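Local coordinates for bacteriocin immunity protein (Pseudomonas aeruginosa, PDB 4UHP) that probably protects the producing bacterium from its own toxin by binding the DNase domain of pyocin AP41, with which it forms an ultra-high-affinity complex, at residues I19-F22 with K26-L29. Residues are numbered along the deposited sequence; the frame is centred on the assembly and turned at random.
Sequences IEEF and KSGL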
loop_
_atom_site.group_PDB
_atom_site.type_symbol
_atom_site.label_atom_id
_atom_site.label_comp_id
_atom_site.label_asym_id
_atom_site.label_seq_id
_atom_site.Cartn_x
_atom_site.Cartn_y
_atom_site.Cartn_z
ATOM N N ILE D 19 -5.912 -5.883 13.944
ATOM C CA ILE D 19 -4.634 -5.299 13.556
ATOM C C ILE D 19 -3.651 -6.364 13.065
ATOM O O ILE D 19 -2.887 -6.132 12.126
ATOM C CB ILE D 19 -4.001 -4.516 14.721
ATOM C CG1 ILE D 19 -4.978 -3.459 15.238
ATOM C CG2 ILE D 19 -2.710 -3.855 14.280
ATOM C CD1 ILE D 19 -5.458 -2.504 14.160
ATOM N N GLU D 20 -3.691 -7.538 13.685
ATOM C CA GLU D 20 -2.810 -8.637 13.303
ATOM C C GLU D 20 -3.022 -9.051 11.846
ATOM O O GLU D 20 -2.125 -9.603 11.210
ATOM C CB GLU D 20 -3.026 -9.836 14.228
ATOM C CG GLU D 20 -2.461 -9.644 15.626
ATOM C CD GLU D 20 -2.867 -10.748 16.583
ATOM O OE1 GLU D 20 -3.835 -11.477 16.280
ATOM O OE2 GLU D 20 -2.223 -10.878 17.645
ATOM N N GLU D 21 -4.209 -8.769 11.322
ATOM C CA GLU D 21 -4.552 -9.145 9.957
ATOM C C GLU D 21 -3.781 -8.296 8.941
ATOM O O GLU D 21 -3.717 -8.632 7.759
ATOM C CB GLU D 21 -6.065 -9.022 9.744
ATOM C CG GLU D 21 -6.603 -9.816 8.564
ATOM C CD GLU D 21 -8.063 -10.214 8.733
ATOM O OE1 GLU D 21 -8.582 -10.134 9.867
ATOM O OE2 GLU D 21 -8.692 -10.605 7.728
ATOM N N PHE D 22 -3.183 -7.205 9.411
ATOM C CA PHE D 22 -2.341 -6.367 8.562
ATOM C C PHE D 22 -0.907 -6.894 8.488
ATOM O O PHE D 22 -0.032 -6.250 7.908
ATOM C CB PHE D 22 -2.340 -4.923 9.069
ATOM C CG PHE D 22 -3.666 -4.235 8.932
ATOM C CD1 PHE D 22 -4.002 -3.577 7.762
ATOM C CD2 PHE D 22 -4.580 -4.253 9.970
ATOM C CE1 PHE D 22 -5.224 -2.948 7.632
ATOM C CE2 PHE D 22 -5.802 -3.626 9.846
ATOM C CZ PHE D 22 -6.126 -2.972 8.674
ATOM N N LYS D 26 -4.961 -13.945 7.910
ATOM C CA LYS D 26 -5.934 -14.604 8.774
ATOM C C LYS D 26 -7.128 -15.130 7.995
ATOM O O LYS D 26 -7.590 -16.246 8.229
ATOM C CB LYS D 26 -6.420 -13.646 9.864
ATOM C CG LYS D 26 -5.689 -13.791 11.182
ATOM C CD LYS D 26 -6.427 -13.084 12.301
ATOM C CE LYS D 26 -5.738 -13.290 13.633
ATOM N NZ LYS D 26 -6.462 -12.595 14.721
ATOM N N SER D 27 -7.620 -14.316 7.069
ATOM C CA SER D 27 -8.831 -14.631 6.325
ATOM C C SER D 27 -8.620 -15.789 5.358
ATOM O O SER D 27 -9.535 -16.573 5.111
ATOM C CB SER D 27 -9.314 -13.397 5.562
ATOM O OG SER D 27 -8.326 -12.953 4.647
ATOM N N GLY D 28 -7.411 -15.888 4.814
ATOM C CA GLY D 28 -7.094 -16.914 3.836
ATOM C C GLY D 28 -7.424 -16.456 2.428
ATOM O O GLY D 28 -7.151 -17.155 1.450
ATOM N N LEU D 29 -8.014 -15.269 2.333
ATOM C CA LEU D 29 -8.410 -14.703 1.050
ATOM C C LEU D 29 -7.196 -14.354 0.199
ATOM O O LEU D 29 -6.113 -14.082 0.720
ATOM C CB LEU D 29 -9.276 -13.459 1.262
ATOM C CG LEU D 29 -10.557 -13.653 2.073
ATOM C CD1 LEU D 29 -11.291 -12.329 2.233
ATOM C CD2 LEU D 29 -11.452 -14.692 1.418
HETATM O O HOH W 1 -6.542 -11.855 6.143
#
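Lys-26 reaches across to Glu-20 in a salt bridge of 3.3 Å from NZ to OE1, the ammonium meeting that oxygen nearly along its C-O axis. The lysine chain runs extended from CG to NZ, with chi4 at 180°, and this full length brings its tip to the carboxylate. The same NZ also donates to the carbonyl O of Glu-17, so the ammonium joins a side chain to the backbone of helix 12-19.

A second polar link passes through a water, which bridges Glu-21 OE2 (2.9 Å) and the backbone N of Ser-27 (2.8 Å), accepting from the latter. Glu-21 OE2 also forms a salt bridge with NE of Arg-37 in helix 31-49. The extended Glu-21 chain, its CG opposite the backbone N (chi1 -160°), brings OE2 within 3.6 Å of Ser-27 CB. The carboxylate carbon CD of Glu-21 packs at 4.0 Å against Lys-26 CB, making the lysine's base an aliphatic neighbour of the acid.

Ser-27 OG accepts from Leu-29 N at 3.3 Å, closing an ST turn. The neighbouring Phe-22 packs on Met-38, Leu-41 and Val-42 of helix 31-49 and on an aromatic side chain of the partner protein.

The contact thus folds the connection between helices 12-19 and 31-49 of this immunity protein back on itself. Its two adjacent acids differ: Glu-20 pairs with the lysine at a partly exposed site, while buried Glu-21 is tied to residues 26-29 through the water and to helix 31-49 through Arg-37, whose positive charge would probably favour its ionised form.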